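Local structure of hypothetical conserved protein (Geobacillus kaustophilus, 2QYH) at residues P47-H52 with L126-P131; P100-D105 with P117-S122. The protein is of unknown function but belongs to the haloacid dehalogenase-like hydrolases and may act as a magnesium-binding phosphatase. All coordinates share one frame; numbering follows the deposited sequence.

Contact 1. Residues P47-H52 with L126-P131; sequences PFMFEH and LKFAHP
This contact bridges the two domains of a haloacid dehalogenase-like hydrolase, where M49 and F48 of the core domain meet F128 and L126 of the cap. F48 and M49 lie in the short 3-10 turn just before helix 51-57. L126 and F128 lie in the loop after helix 117-124. M49, present as selenomethionine, carries most of the core side. Its CG sits 3.7 Å from F128 CZ and equally near CE1, and the two side chains cross at a slant. M49 SE makes a Met-aromatic contact, oblique to the F128 ring, 5.4 Å from its centroid and 38° off its normal. The M49 chain bends at chi3 (64°), and its CE ends 4.3 Å from L126 CG. The two phenyl rings meet more loosely. F128 CE2 lies near the plane of the F48 ring, at its edge, with F48 CE2 4.3 Å away. In the second subunit, K55 makes a cation-pi contact with F48 and Q56 packs on F128, so the dimer adds to this seam. Between the two segments the contact is wholly apolar and small, 153 Å², so it rests on shape and dispersion; K127 O and NZ make their hydrogen bonds to Q56 and L21 of the second subunit.

Contact 2. Residues P100-D105 with P117-S122; sequences PLVFMD and PHIHVS
I119 and the side chains of P100 and V102 join helix 117-124 to the five-stranded antiparallel sheet of the cap domain. Strand 101-104 lies second from one edge of that sheet, between strands 109-111 and 145-148. The strand presents alternate residues to the helix. P100, just before it, and V102 both point toward helix 117-124, where I119 meets them, while L101 points away and packs on T91 and A94 of helix 84-96. The sheet is thus packed on both faces, with I119 supplying the helix side here. The I119 side chain holds CG1 anti to its own carbonyl carbon (chi1 -64°), and chi2 extends the branch toward the strand. P100 and I119 run past each other in opposite senses. P100 CG rests beside this branch, 4.1 Å from I119 CG1 and 4.2 Å from I119 CD1. V102 meets the same branch at a slant, and only through one methyl: V102 CG2 lies 4.1 Å from I119 CD1. I119 CD1 therefore has the proline ring and the valine methyl as neighbours at almost equal range. These distances describe ordinary van der Waals packing between buried apolar groups. A111 on the neighbouring strand 109-111 also touches I119, and F149 packs on V102. One turn further along the helix, S122 is buried and turns its hydroxyl back to the backbone. H118 O accepts two bonds, from S122 N at 3.1 Å and from S122 OG at 2.8 Å, the hydroxyl oxygen tilted 19° from the carbonyl plane.

Contact 2 lies inside the cap domain, and all three of its touching residues are buried. Contact 1 joins that cap to the core domain and is only partly buried. The two share a neighbourhood, since helix 117-124 runs directly into the loop that holds 126-131. I119 belongs to contact 2, yet H130 CD2 and P131 CD of the 126-131 loop pack on its CG2. At the other end, F48 CE1 packs on D105 O, just past strand 101-104. Both contacts are apolar, but contact 1 uses aromatic rings and the selenium of M49, with the second subunit close by, whereas contact 2 uses aliphatic groups between a helix and a sheet.

Contact 1. Residues P47-H52 with L126-P131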
# COMPACT_ATOMS: atom_id res chain seq x y z
N PRO D 47 -8.04 6.43 -4.26
CA PRO D 47 -7.73 6.14 -2.85
C PRO D 47 -6.93 4.85 -2.65
O PRO D 47 -5.90 4.86 -1.97
CB PRO D 47 -9.11 6.08 -2.21
CG PRO D 47 -9.87 7.13 -2.98
CD PRO D 47 -9.44 6.88 -4.42
N PHE D 48 -7.38 3.76 -3.25
CA PHE D 48 -6.70 2.47 -3.11
C PHE D 48 -5.30 2.42 -3.69
O PHE D 48 -4.60 1.43 -3.52
CB PHE D 48 -7.54 1.34 -3.71
CG PHE D 48 -7.74 1.43 -5.20
CD1 PHE D 48 -8.87 2.03 -5.74
CD2 PHE D 48 -6.78 0.91 -6.07
CE1 PHE D 48 -9.05 2.12 -7.13
CE2 PHE D 48 -6.95 1.00 -7.46
CZ PHE D 48 -8.08 1.60 -7.99
N MSE D 49 -4.89 3.47 -4.38
CA MSE D 49 -3.56 3.50 -4.98
C MSE D 49 -2.50 4.12 -4.09
O MSE D 49 -1.34 4.24 -4.50
CB MSE D 49 -3.59 4.23 -6.32
CG MSE D 49 -4.04 3.37 -7.49
SE MSE D 49 -4.29 4.39 -9.12
CE MSE D 49 -2.48 5.02 -9.42
N PHE D 50 -2.88 4.53 -2.89
CA PHE D 50 -1.91 5.12 -1.97
C PHE D 50 -2.34 4.97 -0.51
O PHE D 50 -2.05 5.82 0.34
CB PHE D 50 -1.64 6.60 -2.32
CG PHE D 50 -2.81 7.53 -2.09
CD1 PHE D 50 -2.84 8.35 -0.96
CD2 PHE D 50 -3.84 7.63 -3.02
CE1 PHE D 50 -3.88 9.26 -0.77
CE2 PHE D 50 -4.88 8.55 -2.85
CZ PHE D 50 -4.90 9.37 -1.71
N GLU D 51 -3.02 3.86 -0.23
CA GLU D 51 -3.48 3.57 1.12
C GLU D 51 -2.30 3.17 2.01
O GLU D 51 -2.28 3.49 3.19
CB GLU D 51 -4.49 2.44 1.08
CG GLU D 51 -5.20 2.21 2.39
CD GLU D 51 -6.11 1.00 2.33
OE1 GLU D 51 -6.87 0.87 1.34
OE2 GLU D 51 -6.08 0.19 3.28
N HIS D 52 -1.32 2.47 1.44
CA HIS D 52 -0.17 2.06 2.22
C HIS D 52 0.57 3.29 2.76
O HIS D 52 0.93 3.34 3.95
CB HIS D 52 0.79 1.21 1.37
CG HIS D 52 1.98 0.70 2.12
ND1 HIS D 52 1.87 -0.13 3.22
CD2 HIS D 52 3.31 0.91 1.95
CE1 HIS D 52 3.07 -0.40 3.69
NE2 HIS D 52 3.96 0.22 2.94
N LEU D 126 2.19 1.36 -13.70
CA LEU D 126 1.65 1.94 -12.47
C LEU D 126 1.84 0.88 -11.39
O LEU D 126 1.45 1.07 -10.23
CB LEU D 126 0.16 2.25 -12.64
CG LEU D 126 -0.28 3.69 -12.92
CD1 LEU D 126 0.77 4.44 -13.71
CD2 LEU D 126 -1.61 3.66 -13.65
N LYS D 127 2.44 -0.24 -11.80
CA LYS D 127 2.72 -1.39 -10.96
C LYS D 127 1.45 -2.13 -10.57
O LYS D 127 1.34 -2.66 -9.46
CB LYS D 127 3.52 -0.99 -9.71
CG LYS D 127 4.92 -0.50 -10.01
CD LYS D 127 5.67 -1.48 -10.91
CE LYS D 127 7.08 -1.00 -11.23
NZ LYS D 127 7.93 -0.92 -10.00
N PHE D 128 0.50 -2.16 -11.49
CA PHE D 128 -0.76 -2.85 -11.28
C PHE D 128 -1.02 -3.95 -12.29
O PHE D 128 -0.58 -3.90 -13.44
CB PHE D 128 -1.92 -1.86 -11.30
CG PHE D 128 -2.19 -1.23 -9.98
CD1 PHE D 128 -1.55 -0.06 -9.60
CD2 PHE D 128 -3.10 -1.82 -9.10
CE1 PHE D 128 -1.79 0.52 -8.37
CE2 PHE D 128 -3.35 -1.25 -7.85
CZ PHE D 128 -2.69 -0.08 -7.49
N ALA D 129 -1.74 -4.97 -11.84
CA ALA D 129 -2.08 -6.07 -12.70
C ALA D 129 -3.31 -5.66 -13.49
O ALA D 129 -3.97 -4.66 -13.16
CB ALA D 129 -2.38 -7.30 -11.83
N HIS D 130 -3.61 -6.38 -14.56
CA HIS D 130 -4.76 -6.06 -15.38
C HIS D 130 -6.01 -6.10 -14.49
O HIS D 130 -6.27 -7.08 -13.78
CB HIS D 130 -4.85 -7.04 -16.56
CG HIS D 130 -5.79 -6.61 -17.65
ND1 HIS D 130 -7.15 -6.52 -17.46
CD2 HIS D 130 -5.57 -6.30 -18.95
CE1 HIS D 130 -7.73 -6.17 -18.59
NE2 HIS D 130 -6.79 -6.03 -19.51
N PRO D 131 -6.79 -5.00 -14.48
CA PRO D 131 -7.98 -5.01 -13.64
C PRO D 131 -8.97 -6.12 -14.00
O PRO D 131 -9.00 -6.60 -15.14
CB PRO D 131 -8.56 -3.61 -13.86
CG PRO D 131 -7.32 -2.78 -14.02
CD PRO D 131 -6.58 -3.65 -15.04

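Contact 2. Residues P100-D105 with P117-S122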
# COMPACT_ATOMS: atom_id res chain seq x y z
N PRO D 100 -10.51 0.23 -25.18
CA PRO D 100 -11.17 -0.12 -23.92
C PRO D 100 -11.01 0.99 -22.90
O PRO D 100 -10.25 1.95 -23.10
CB PRO D 100 -10.43 -1.38 -23.51
CG PRO D 100 -9.01 -1.04 -23.90
CD PRO D 100 -9.17 -0.37 -25.27
N LEU D 101 -11.75 0.86 -21.81
CA LEU D 101 -11.69 1.82 -20.71
C LEU D 101 -11.56 1.05 -19.42
O LEU D 101 -11.80 -0.16 -19.37
CB LEU D 101 -12.95 2.67 -20.62
CG LEU D 101 -13.28 3.69 -21.69
CD1 LEU D 101 -13.53 3.00 -23.02
CD2 LEU D 101 -14.51 4.46 -21.25
N VAL D 102 -11.18 1.76 -18.37
CA VAL D 102 -11.09 1.16 -17.05
C VAL D 102 -11.87 2.12 -16.16
O VAL D 102 -11.64 3.33 -16.20
CB VAL D 102 -9.63 1.02 -16.57
CG1 VAL D 102 -9.59 0.81 -15.06
CG2 VAL D 102 -8.97 -0.17 -17.27
N PHE D 103 -12.82 1.58 -15.41
CA PHE D 103 -13.65 2.36 -14.51
C PHE D 103 -13.08 2.30 -13.10
O PHE D 103 -12.81 1.21 -12.59
CB PHE D 103 -15.08 1.81 -14.52
CG PHE D 103 -15.60 1.57 -15.89
CD1 PHE D 103 -15.85 2.63 -16.76
CD2 PHE D 103 -15.81 0.27 -16.35
CE1 PHE D 103 -16.29 2.40 -18.06
CE2 PHE D 103 -16.25 0.02 -17.65
CZ PHE D 103 -16.49 1.09 -18.51
N MSE D 104 -12.91 3.46 -12.48
CA MSE D 104 -12.34 3.58 -11.14
C MSE D 104 -13.25 4.24 -10.11
O MSE D 104 -13.86 5.28 -10.37
CB MSE D 104 -11.05 4.38 -11.20
CG MSE D 104 -10.06 3.92 -12.23
SE MSE D 104 -8.73 5.29 -12.52
CE MSE D 104 -7.74 5.13 -10.87
N ASP D 105 -13.34 3.63 -8.93
CA ASP D 105 -14.10 4.23 -7.84
C ASP D 105 -13.14 4.24 -6.65
O ASP D 105 -11.95 3.98 -6.82
CB ASP D 105 -15.40 3.47 -7.54
CG ASP D 105 -15.19 2.08 -6.97
OD1 ASP D 105 -14.04 1.70 -6.68
OD2 ASP D 105 -16.21 1.38 -6.80
N PRO D 117 -3.86 -5.85 -24.41
CA PRO D 117 -2.46 -5.44 -24.35
C PRO D 117 -2.16 -4.00 -23.97
O PRO D 117 -1.07 -3.74 -23.47
CB PRO D 117 -1.95 -5.80 -25.75
CG PRO D 117 -3.14 -5.50 -26.58
CD PRO D 117 -4.21 -6.25 -25.79
N HIS D 118 -3.05 -3.05 -24.21
CA HIS D 118 -2.71 -1.66 -23.79
C HIS D 118 -2.93 -1.48 -22.30
O HIS D 118 -2.27 -0.66 -21.64
CB HIS D 118 -3.53 -0.59 -24.52
CG HIS D 118 -3.10 -0.36 -25.94
ND1 HIS D 118 -1.86 -0.72 -26.42
CD2 HIS D 118 -3.75 0.22 -26.98
CE1 HIS D 118 -1.77 -0.38 -27.70
NE2 HIS D 118 -2.90 0.19 -28.06
N ILE D 119 -3.89 -2.22 -21.77
CA ILE D 119 -4.18 -2.17 -20.36
C ILE D 119 -2.99 -2.77 -19.63
O ILE D 119 -2.45 -2.14 -18.73
CB ILE D 119 -5.47 -2.95 -20.03
CG1 ILE D 119 -6.67 -2.27 -20.72
CG2 ILE D 119 -5.67 -3.01 -18.52
CD1 ILE D 119 -8.02 -2.76 -20.24
N HIS D 120 -2.56 -3.97 -20.03
CA HIS D 120 -1.41 -4.64 -19.40
C HIS D 120 -0.21 -3.70 -19.28
O HIS D 120 0.27 -3.44 -18.18
CB HIS D 120 -0.98 -5.89 -20.20
CG HIS D 120 -1.92 -7.07 -20.08
ND1 HIS D 120 -2.04 -7.81 -18.92
CD2 HIS D 120 -2.75 -7.63 -20.98
CE1 HIS D 120 -2.91 -8.79 -19.13
NE2 HIS D 120 -3.35 -8.70 -20.37
N VAL D 121 0.25 -3.18 -20.41
CA VAL D 121 1.41 -2.30 -20.45
C VAL D 121 1.32 -1.00 -19.66
O VAL D 121 2.17 -0.72 -18.80
CB VAL D 121 1.77 -1.95 -21.91
CG1 VAL D 121 2.75 -0.81 -21.96
CG2 VAL D 121 2.36 -3.18 -22.58
N SER D 122 0.31 -0.19 -19.96
CA SER D 122 0.15 1.09 -19.28
C SER D 122 -0.08 0.91 -17.78
O SER D 122 0.35 1.73 -16.98
CB SER D 122 -1.03 1.86 -19.88
OG SER D 122 -2.25 1.21 -19.57